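Local atomic coordinates of glycinin A3B4 subunit (Glycine max, PDB entry 2D5F), a protein that serves as a seed storage protein of the 11S globulin family, assembling from two-cupin subunits into a hexamer. Residues R460-P463 with S464-S468; V451-I455 with K456-R460; S206-S209 with K210-A214. All coordinates share one frame; numbering follows the deposited sequence.

Interaction 1: residues R460-P463 with S464-S468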
ATOM      1  N   ARG B 460      -9.681 -12.405  30.487  1.00 23.10           N
ATOM      2  CA  ARG B 460      -8.252 -12.348  30.769  1.00 22.72           C
ATOM      3  C   ARG B 460      -7.642 -10.971  30.528  1.00 21.83           C
ATOM      4  O   ARG B 460      -6.665 -10.596  31.181  1.00 22.02           O
ATOM      5  CB  ARG B 460      -7.502 -13.393  29.936  1.00 24.02           C
ATOM      6  CG  ARG B 460      -7.919 -14.831  30.221  1.00 28.44           C
ATOM      7  CD  ARG B 460      -6.851 -15.818  29.788  1.00 31.05           C
ATOM      8  NE  ARG B 460      -6.692 -15.890  28.340  1.00 34.74           N
ATOM      9  CZ  ARG B 460      -7.453 -16.629  27.537  1.00 38.49           C
ATOM     10  NH1 ARG B 460      -8.439 -17.371  28.034  1.00 29.34           N
ATOM     11  NH2 ARG B 460      -7.218 -16.640  26.233  1.00 32.31           N
ATOM     12  N   ALA B 461      -8.228 -10.215  29.604  1.00 21.28           N
ATOM     13  CA  ALA B 461      -7.720  -8.890  29.265  1.00 17.21           C
ATOM     14  C   ALA B 461      -8.190  -7.775  30.195  1.00 18.28           C
ATOM     15  O   ALA B 461      -7.574  -6.710  30.255  1.00 19.91           O
ATOM     16  CB  ALA B 461      -8.100  -8.554  27.817  1.00 23.81           C
ATOM     17  N   ILE B 462      -9.272  -8.026  30.923  1.00 18.38           N
ATOM     18  CA  ILE B 462      -9.856  -7.037  31.827  1.00 17.39           C
ATOM     19  C   ILE B 462      -9.340  -7.170  33.258  1.00 23.33           C
ATOM     20  O   ILE B 462      -9.210  -8.279  33.781  1.00 22.24           O
ATOM     21  CB  ILE B 462     -11.388  -7.168  31.814  1.00 25.32           C
ATOM     22  CG1 ILE B 462     -11.899  -6.937  30.390  1.00 22.29           C
ATOM     23  CG2 ILE B 462     -12.020  -6.185  32.795  1.00 22.81           C
ATOM     24  CD1 ILE B 462     -13.373  -7.228  30.194  1.00 27.36           C
ATOM     25  N   PRO B 463      -9.048  -6.034  33.917  1.00 22.22           N
ATOM     26  CA  PRO B 463      -8.541  -6.063  35.293  1.00 23.46           C
ATOM     27  C   PRO B 463      -9.494  -6.773  36.245  1.00 24.03           C
ATOM     28  O   PRO B 463     -10.712  -6.615  36.159  1.00 19.23           O
ATOM     29  CB  PRO B 463      -8.375  -4.581  35.637  1.00 24.40           C
ATOM     30  CG  PRO B 463      -8.162  -3.933  34.297  1.00 20.54           C
ATOM     31  CD  PRO B 463      -9.177  -4.645  33.443  1.00 21.10           C
ATOM     32  N   SER B 464      -8.924  -7.551  37.154  1.00 26.71           N
ATOM     33  CA  SER B 464      -9.701  -8.295  38.127  1.00 30.36           C
ATOM     34  C   SER B 464     -10.798  -7.472  38.794  1.00 21.42           C
ATOM     35  O   SER B 464     -11.940  -7.915  38.881  1.00 27.36           O
ATOM     36  CB  SER B 464      -8.781  -8.872  39.201  1.00 28.28           C
ATOM     37  OG  SER B 464      -9.554  -9.502  40.207  1.00 44.79           O
ATOM     38  N   GLU B 465     -10.461  -6.277  39.263  1.00 26.44           N
ATOM     39  CA  GLU B 465     -11.453  -5.442  39.928  1.00 23.15           C
ATOM     40  C   GLU B 465     -12.506  -4.859  39.001  1.00 32.56           C
ATOM     41  O   GLU B 465     -13.581  -4.449  39.460  1.00 27.40           O
ATOM     42  CB  GLU B 465     -10.779  -4.323  40.721  1.00 20.85           C
ATOM     43  CG  GLU B 465     -10.288  -4.785  42.084  1.00 30.69           C
ATOM     44  CD  GLU B 465      -9.822  -3.640  42.956  1.00 27.92           C
ATOM     45  OE1 GLU B 465     -10.476  -2.578  42.940  1.00 30.16           O
ATOM     46  OE2 GLU B 465      -8.812  -3.806  43.667  1.00 36.32           O
ATOM     47  N   VAL B 466     -12.217  -4.805  37.703  1.00 26.31           N
ATOM     48  CA  VAL B 466     -13.221  -4.294  36.780  1.00 23.41           C
ATOM     49  C   VAL B 466     -14.254  -5.406  36.673  1.00 21.06           C
ATOM     50  O   VAL B 466     -15.451  -5.151  36.664  1.00 26.18           O
ATOM     51  CB  VAL B 466     -12.641  -3.982  35.374  1.00 21.56           C
ATOM     52  CG1 VAL B 466     -13.775  -3.758  34.380  1.00 21.79           C
ATOM     53  CG2 VAL B 466     -11.778  -2.730  35.436  1.00 21.33           C
ATOM     54  N   LEU B 467     -13.771  -6.642  36.620  1.00 20.42           N
ATOM     55  CA  LEU B 467     -14.636  -7.814  36.534  1.00 23.03           C
ATOM     56  C   LEU B 467     -15.474  -7.971  37.815  1.00 27.55           C
ATOM     57  O   LEU B 467     -16.670  -8.253  37.751  1.00 25.46           O
ATOM     58  CB  LEU B 467     -13.782  -9.066  36.307  1.00 25.63           C
ATOM     59  CG  LEU B 467     -13.683  -9.713  34.912  1.00 32.78           C
ATOM     60  CD1 LEU B 467     -13.904  -8.702  33.807  1.00 27.36           C
ATOM     61  CD2 LEU B 467     -12.324 -10.381  34.778  1.00 23.77           C
ATOM     62  N   SER B 468     -14.842  -7.786  38.971  1.00 30.00           N
ATOM     63  CA  SER B 468     -15.549  -7.913  40.250  1.00 35.62           C
ATOM     64  C   SER B 468     -16.724  -6.958  40.332  1.00 30.74           C
ATOM     65  O   SER B 468     -17.842  -7.358  40.639  1.00 31.71           O
ATOM     66  CB  SER B 468     -14.606  -7.641  41.425  1.00 30.70           C
ATOM     67  OG  SER B 468     -13.742  -8.742  41.644  1.00 43.62           O
TER

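Interaction 2: residues V451-I455 with K456-R460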
ATOM      1  N   VAL B 451     -11.979 -10.992  11.913  1.00 16.41           N
ATOM      2  CA  VAL B 451     -11.394 -11.293  13.210  1.00 24.79           C
ATOM      3  C   VAL B 451     -12.491 -11.496  14.233  1.00 21.87           C
ATOM      4  O   VAL B 451     -13.483 -10.778  14.244  1.00 18.47           O
ATOM      5  CB  VAL B 451     -10.451 -10.157  13.694  1.00 24.13           C
ATOM      6  CG1 VAL B 451      -9.354  -9.928  12.677  1.00 35.05           C
ATOM      7  CG2 VAL B 451     -11.225  -8.881  13.903  1.00 34.25           C
ATOM      8  N   SER B 452     -12.310 -12.491  15.086  1.00 19.40           N
ATOM      9  CA  SER B 452     -13.290 -12.772  16.116  1.00 20.03           C
ATOM     10  C   SER B 452     -12.651 -12.668  17.491  1.00 16.17           C
ATOM     11  O   SER B 452     -11.431 -12.576  17.635  1.00 17.23           O
ATOM     12  CB  SER B 452     -13.864 -14.178  15.931  1.00 21.37           C
ATOM     13  OG  SER B 452     -12.877 -15.150  16.224  1.00 28.13           O
ATOM     14  N   SER B 453     -13.490 -12.678  18.509  1.00 21.59           N
ATOM     15  CA  SER B 453     -13.013 -12.609  19.874  1.00 21.50           C
ATOM     16  C   SER B 453     -13.889 -13.545  20.691  1.00 18.99           C
ATOM     17  O   SER B 453     -15.087 -13.640  20.438  1.00 18.99           O
ATOM     18  CB  SER B 453     -13.135 -11.179  20.403  1.00 21.27           C
ATOM     19  OG  SER B 453     -12.766 -11.111  21.770  1.00 27.73           O
ATOM     20  N   TYR B 454     -13.295 -14.270  21.635  1.00 18.54           N
ATOM     21  CA  TYR B 454     -14.092 -15.147  22.485  1.00 20.77           C
ATOM     22  C   TYR B 454     -14.075 -14.562  23.902  1.00 17.94           C
ATOM     23  O   TYR B 454     -13.060 -14.032  24.360  1.00 19.04           O
ATOM     24  CB  TYR B 454     -13.594 -16.598  22.425  1.00 16.50           C
ATOM     25  CG  TYR B 454     -12.160 -16.868  22.833  1.00 25.68           C
ATOM     26  CD1 TYR B 454     -11.875 -17.590  23.999  1.00 22.64           C
ATOM     27  CD2 TYR B 454     -11.094 -16.483  22.021  1.00 22.48           C
ATOM     28  CE1 TYR B 454     -10.569 -17.928  24.341  1.00 20.49           C
ATOM     29  CE2 TYR B 454      -9.778 -16.815  22.354  1.00 18.77           C
ATOM     30  CZ  TYR B 454      -9.524 -17.539  23.513  1.00 25.91           C
ATOM     31  OH  TYR B 454      -8.228 -17.877  23.842  1.00 23.76           O
ATOM     32  N   ILE B 455     -15.215 -14.620  24.580  1.00 18.08           N
ATOM     33  CA  ILE B 455     -15.327 -14.021  25.897  1.00 17.44           C
ATOM     34  C   ILE B 455     -14.340 -14.503  26.961  1.00 16.62           C
ATOM     35  O   ILE B 455     -13.922 -13.714  27.802  1.00 21.83           O
ATOM     36  CB  ILE B 455     -16.787 -14.102  26.392  1.00 18.69           C
ATOM     37  CG1 ILE B 455     -17.661 -13.285  25.429  1.00 17.70           C
ATOM     38  CG2 ILE B 455     -16.908 -13.556  27.823  1.00 21.03           C
ATOM     39  CD1 ILE B 455     -19.148 -13.276  25.719  1.00 24.63           C
ATOM     40  N   LYS B 456     -13.948 -15.769  26.932  1.00 19.56           N
ATOM     41  CA  LYS B 456     -12.971 -16.244  27.919  1.00 24.96           C
ATOM     42  C   LYS B 456     -11.715 -15.366  27.830  1.00 26.58           C
ATOM     43  O   LYS B 456     -11.187 -14.905  28.841  1.00 23.45           O
ATOM     44  CB  LYS B 456     -12.576 -17.699  27.651  1.00 22.55           C
ATOM     45  CG  LYS B 456     -13.683 -18.711  27.872  1.00 41.13           C
ATOM     46  CD  LYS B 456     -13.218 -20.123  27.527  1.00 42.09           C
ATOM     47  CE  LYS B 456     -12.015 -20.532  28.379  1.00 52.87           C
ATOM     48  NZ  LYS B 456     -11.456 -21.849  27.963  1.00 43.08           N
ATOM     49  N   ASP B 457     -11.249 -15.136  26.607  1.00 25.91           N
ATOM     50  CA  ASP B 457     -10.064 -14.323  26.375  1.00 21.06           C
ATOM     51  C   ASP B 457     -10.295 -12.877  26.810  1.00 22.55           C
ATOM     52  O   ASP B 457      -9.364 -12.186  27.227  1.00 24.82           O
ATOM     53  CB  ASP B 457      -9.685 -14.381  24.893  1.00 25.54           C
ATOM     54  CG  ASP B 457      -8.465 -13.543  24.567  1.00 22.84           C
ATOM     55  OD1 ASP B 457      -7.361 -13.861  25.060  1.00 27.20           O
ATOM     56  OD2 ASP B 457      -8.613 -12.559  23.816  1.00 27.84           O
ATOM     57  N   VAL B 458     -11.539 -12.419  26.708  1.00 25.06           N
ATOM     58  CA  VAL B 458     -11.878 -11.057  27.105  1.00 23.29           C
ATOM     59  C   VAL B 458     -11.707 -10.906  28.614  1.00 27.75           C
ATOM     60  O   VAL B 458     -11.168  -9.905  29.087  1.00 22.25           O
ATOM     61  CB  VAL B 458     -13.335 -10.696  26.719  1.00 22.82           C
ATOM     62  CG1 VAL B 458     -13.691  -9.325  27.262  1.00 23.11           C
ATOM     63  CG2 VAL B 458     -13.490 -10.709  25.202  1.00 18.97           C
ATOM     64  N   PHE B 459     -12.163 -11.901  29.372  1.00 21.57           N
ATOM     65  CA  PHE B 459     -12.025 -11.854  30.829  1.00 28.32           C
ATOM     66  C   PHE B 459     -10.549 -11.698  31.203  1.00 26.34           C
ATOM     67  O   PHE B 459     -10.205 -10.942  32.111  1.00 25.01           O
ATOM     68  CB  PHE B 459     -12.566 -13.140  31.472  1.00 27.46           C
ATOM     69  CG  PHE B 459     -14.063 -13.286  31.397  1.00 23.19           C
ATOM     70  CD1 PHE B 459     -14.643 -14.553  31.345  1.00 26.73           C
ATOM     71  CD2 PHE B 459     -14.892 -12.172  31.385  1.00 22.32           C
ATOM     72  CE1 PHE B 459     -16.028 -14.705  31.280  1.00 21.35           C
ATOM     73  CE2 PHE B 459     -16.283 -12.313  31.320  1.00 27.68           C
ATOM     74  CZ  PHE B 459     -16.849 -13.581  31.267  1.00 23.74           C
ATOM     75  N   ARG B 460      -9.681 -12.405  30.487  1.00 23.10           N
ATOM     76  CA  ARG B 460      -8.252 -12.348  30.769  1.00 22.72           C
ATOM     77  C   ARG B 460      -7.642 -10.971  30.528  1.00 21.83           C
ATOM     78  O   ARG B 460      -6.665 -10.596  31.181  1.00 22.02           O
ATOM     79  CB  ARG B 460      -7.502 -13.393  29.936  1.00 24.02           C
ATOM     80  CG  ARG B 460      -7.919 -14.831  30.221  1.00 28.44           C
ATOM     81  CD  ARG B 460      -6.851 -15.818  29.788  1.00 31.05           C
ATOM     82  NE  ARG B 460      -6.692 -15.890  28.340  1.00 34.74           N
ATOM     83  CZ  ARG B 460      -7.453 -16.629  27.537  1.00 38.49           C
ATOM     84  NH1 ARG B 460      -8.439 -17.371  28.034  1.00 29.34           N
ATOM     85  NH2 ARG B 460      -7.218 -16.640  26.233  1.00 32.31           N
TER
HETATM   86  O   HOH W   1     -10.653 -12.931  21.943  1.00 20.40           O

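Interaction 3: residues S206-S209 with K210-A214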
ATOM      1  N   SER B 206     -26.795 -16.181 -27.053  1.00 25.17           N
ATOM      2  CA  SER B 206     -28.097 -16.345 -27.698  1.00 29.42           C
ATOM      3  C   SER B 206     -28.775 -14.992 -27.916  1.00 32.43           C
ATOM      4  O   SER B 206     -29.812 -14.908 -28.573  1.00 34.40           O
ATOM      5  CB  SER B 206     -29.008 -17.251 -26.860  1.00 33.20           C
ATOM      6  OG  SER B 206     -29.420 -16.620 -25.659  1.00 30.23           O
ATOM      7  N   GLY B 207     -28.178 -13.935 -27.369  1.00 30.60           N
ATOM      8  CA  GLY B 207     -28.736 -12.601 -27.515  1.00 25.56           C
ATOM      9  C   GLY B 207     -28.281 -11.907 -28.787  1.00 27.12           C
ATOM     10  O   GLY B 207     -28.756 -10.819 -29.111  1.00 26.23           O
ATOM     11  N   PHE B 208     -27.356 -12.541 -29.502  1.00 24.67           N
ATOM     12  CA  PHE B 208     -26.822 -12.009 -30.752  1.00 28.51           C
ATOM     13  C   PHE B 208     -27.291 -12.896 -31.909  1.00 32.98           C
ATOM     14  O   PHE B 208     -27.524 -14.089 -31.726  1.00 24.56           O
ATOM     15  CB  PHE B 208     -25.291 -12.009 -30.713  1.00 25.38           C
ATOM     16  CG  PHE B 208     -24.707 -11.062 -29.703  1.00 30.73           C
ATOM     17  CD1 PHE B 208     -24.515  -9.719 -30.018  1.00 28.78           C
ATOM     18  CD2 PHE B 208     -24.353 -11.513 -28.430  1.00 26.37           C
ATOM     19  CE1 PHE B 208     -23.978  -8.836 -29.085  1.00 27.11           C
ATOM     20  CE2 PHE B 208     -23.817 -10.642 -27.489  1.00 24.41           C
ATOM     21  CZ  PHE B 208     -23.629  -9.298 -27.817  1.00 32.99           C
ATOM     22  N   SER B 209     -27.419 -12.311 -33.096  1.00 25.84           N
ATOM     23  CA  SER B 209     -27.851 -13.062 -34.274  1.00 32.03           C
ATOM     24  C   SER B 209     -26.695 -13.913 -34.783  1.00 32.10           C
ATOM     25  O   SER B 209     -25.533 -13.524 -34.646  1.00 28.94           O
ATOM     26  CB  SER B 209     -28.282 -12.101 -35.380  1.00 31.96           C
ATOM     27  OG  SER B 209     -27.158 -11.411 -35.899  1.00 33.99           O
ATOM     28  N   LYS B 210     -27.001 -15.065 -35.379  1.00 23.59           N
ATOM     29  CA  LYS B 210     -25.942 -15.932 -35.894  1.00 27.84           C
ATOM     30  C   LYS B 210     -25.114 -15.213 -36.949  1.00 22.78           C
ATOM     31  O   LYS B 210     -23.914 -15.447 -37.075  1.00 28.90           O
ATOM     32  CB  LYS B 210     -26.514 -17.229 -36.487  1.00 31.73           C
ATOM     33  CG  LYS B 210     -27.401 -17.057 -37.716  1.00 40.68           C
ATOM     34  CD  LYS B 210     -27.837 -18.424 -38.268  1.00 40.83           C
ATOM     35  CE  LYS B 210     -29.004 -18.296 -39.238  1.00 42.34           C
ATOM     36  NZ  LYS B 210     -28.719 -17.286 -40.293  1.00 44.79           N
ATOM     37  N   HIS B 211     -25.755 -14.333 -37.704  1.00 27.30           N
ATOM     38  CA  HIS B 211     -25.046 -13.598 -38.736  1.00 31.44           C
ATOM     39  C   HIS B 211     -23.949 -12.726 -38.135  1.00 33.12           C
ATOM     40  O   HIS B 211     -22.824 -12.693 -38.641  1.00 26.53           O
ATOM     41  CB  HIS B 211     -26.006 -12.712 -39.527  1.00 33.05           C
ATOM     42  CG  HIS B 211     -25.323 -11.858 -40.548  1.00 45.76           C
ATOM     43  ND1 HIS B 211     -25.401 -10.482 -40.543  1.00 44.22           N
ATOM     44  CD2 HIS B 211     -24.520 -12.186 -41.590  1.00 43.40           C
ATOM     45  CE1 HIS B 211     -24.676  -9.998 -41.537  1.00 47.04           C
ATOM     46  NE2 HIS B 211     -24.132 -11.011 -42.187  1.00 46.97           N
ATOM     47  N   PHE B 212     -24.285 -12.013 -37.065  1.00 26.78           N
ATOM     48  CA  PHE B 212     -23.311 -11.138 -36.422  1.00 30.89           C
ATOM     49  C   PHE B 212     -22.233 -11.939 -35.702  1.00 27.33           C
ATOM     50  O   PHE B 212     -21.063 -11.549 -35.700  1.00 30.99           O
ATOM     51  CB  PHE B 212     -23.998 -10.184 -35.442  1.00 25.35           C
ATOM     52  CG  PHE B 212     -23.066  -9.164 -34.849  1.00 32.59           C
ATOM     53  CD1 PHE B 212     -22.487  -9.372 -33.602  1.00 33.40           C
ATOM     54  CD2 PHE B 212     -22.740  -8.013 -35.555  1.00 31.62           C
ATOM     55  CE1 PHE B 212     -21.593  -8.443 -33.066  1.00 26.65           C
ATOM     56  CE2 PHE B 212     -21.846  -7.078 -35.029  1.00 34.29           C
ATOM     57  CZ  PHE B 212     -21.272  -7.298 -33.780  1.00 31.28           C
ATOM     58  N   LEU B 213     -22.618 -13.055 -35.091  1.00 23.02           N
ATOM     59  CA  LEU B 213     -21.635 -13.882 -34.406  1.00 28.44           C
ATOM     60  C   LEU B 213     -20.707 -14.451 -35.466  1.00 35.18           C
ATOM     61  O   LEU B 213     -19.495 -14.546 -35.257  1.00 35.34           O
ATOM     62  CB  LEU B 213     -22.311 -15.021 -33.633  1.00 22.74           C
ATOM     63  CG  LEU B 213     -23.124 -14.608 -32.397  1.00 35.98           C
ATOM     64  CD1 LEU B 213     -23.616 -15.850 -31.665  1.00 23.95           C
ATOM     65  CD2 LEU B 213     -22.259 -13.752 -31.462  1.00 28.84           C
ATOM     66  N   ALA B 214     -21.280 -14.814 -36.610  1.00 32.26           N
ATOM     67  CA  ALA B 214     -20.502 -15.370 -37.709  1.00 32.24           C
ATOM     68  C   ALA B 214     -19.414 -14.384 -38.126  1.00 33.01           C
ATOM     69  O   ALA B 214     -18.255 -14.768 -38.297  1.00 36.56           O
ATOM     70  CB  ALA B 214     -21.417 -15.693 -38.895  1.00 29.12           C
TER

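Interaction 1: residues R460-P463 with S464-S468
The backbone carbonyl of Pro-463, at the N-cap position of helix 464-471, receives two amides of the first turn, so Pro-463 O is gripped by both Val-466 N and Leu-467 N. The bond from Leu-467 N is 3.1 Å to Pro-463 O and fairly straight, at 161° at the hydrogen. The bond from Val-466 N to Pro-463 O is shorter, 2.8 Å, but bent to 134°, and its donor stands above the carbonyl plane. Ile-462, just past the end of helix 455-461, points its side chain toward the next helix. Its CG2 branch lies anti to the backbone N (the CG1 branch has chi1 -60°) and meets both Val-466 and Leu-467. CG2 of Ile-462 is 3.4 Å from CG1 of Val-466. CG2 of Ile-462 is 3.3 Å from CD1 of Leu-467. Both contacts are tighter than usual; Val-466 and Leu-467 each cross Ile-462 at about a right angle. Pro-463 and Val-466 instead run side by side, pointing the same way, with Pro-463 CD 3.8 Å from Val-466 CG2. The polar ends go elsewhere. Ser-464 OG is hydrogen-bonded to Gln-475 OE1, and Glu-465 OE1 accepts from the backbone of Ser-245 of the second subunit. Ser-464 N is bonded to Asp-109 of that subunit, so another chain serves an amide at the helix start. The contact thus joins two consecutive helices through a short linker. Apolar branches fill the corner, one backbone carbonyl satisfies two helix amides, and the polar groups tie the corner to its surroundings.

Interaction 2: residues V451-I455 with K456-R460
Tyr-454 reaches over the first turn of helix 455-461, and its hydroxyl accepts from the guanidinium of Arg-460. Arg-460 NH2 is 2.9 Å from Tyr-454 OH, and the oxygen lies in the guanidinium plane. The same NH2 makes a salt bridge to Asp-457 OD1, at 3.0 Å. One nitrogen is therefore shared between a phenol and a carboxylate, which probably limits rotation of the guanidinium. Tyr-454 OH and Arg-460 NH1 each also bond weakly to Ser-487 O. Asp-457 packs on the tyrosine as well. Its CB sits over the ring centre of Tyr-454, 3.5 Å from the centroid, as a CH-pi contact. Asp-457 OD2 accepts from a water 2.8 Å away, and from the backbone of Gly-84 of the second subunit. That water also takes the backbone N-H of Tyr-454, whose N is 3.0 Å from the water oxygen, and is hydrogen-bonded to Ser-453 OG. It links the end of the strand to the helix. Tyr-454 is the N-cap residue, and its carbonyl accepts from Val-458 N in the carbonyl plane. Ile-455 O takes the straighter bond from Phe-459 N, 3.0 Å long. On the apolar side Ile-455 CG2 makes a CH-pi contact over one face of the Phe-459 ring, offset toward the rim and 3.4 Å from CZ of Phe-459. Lys-456 NZ is held by the carbonyls of Asn-486 and Gly-488. Strand 452-454 pairs antiparallel with strand 379-385 in a sheet of the second cupin domain. The chain then turns into the helix; the axes of 452-454 and 456-460 run 75° apart. Phe-459 there meets Phe-217 of the second subunit edge-to-face.

Interaction 3: residues S206-S209 with K210-A214
Phe-208 and Leu-213 form a hydrophobic staple beside a serine N-cap, Ser-209, at the start of helix 210-216. Phe-212, in the first turn, lies alongside Phe-208, and the two side chains point the same way. Their rings meet obliquely through CD1 of Phe-208 and CD1 of Phe-212, 4.1 Å apart, so the contact between them is loose. Leu-213 comes in differently. It crosses Phe-208 at about a right angle, and its CD2 methyl touches CB of Phe-208 at 3.6 Å. The backbone turns CB of Phe-208 toward Leu-213. With CG anti to the carbonyl carbon (chi1 -66°), the ring runs alongside Phe-212. A small apolar patch results on one flank of the helix start. Val-404 of the fourth subunit packs on Phe-208, and Arg-402 of that subunit packs on Phe-212. Leu-213 also touches Ala-224 of helix 221-226. Lys-210 points away from the cap and makes a salt bridge to Glu-221, so the two short helices are linked by charge as well as by the leucine. The polar cap is made by Ser-209. Its carbonyl oxygen, Ser-209 O, accepts from Leu-213 N at 3.0 Å, with an angle of 163° at the hydrogen. This is the regular bond of a first helical turn. The hydroxyl of Ser-209 sits between its own backbone N and carbonyl carbon (chi1 69°), where it can reach over the helix end. It takes the amide hydrogen of Phe-212, with Ser-209 OG 3.2 Å from Phe-212 N and only 3.4 Å from Phe-212 CB.

In the fold
All three contacts mark the start of a helix. Interactions 1 and 2 share helix 455-461 and Arg-460, touch each other, and lie in the second cupin unit of the chain. Both are buried and both meet the second subunit. Interaction 3 is partly buried, faces the fourth subunit, and lies on the opposite side of the chain's centre, its centre about 71 Å from that of interaction 1 and about 59 Å from that of interaction 2. The chemistry follows the place. Interaction 1 is mainly apolar at a helix-helix corner. Interaction 2, where a strand becomes a helix, has charge, water and ring contacts. Interaction 3 alone caps its helix with a side-chain hydroxyl.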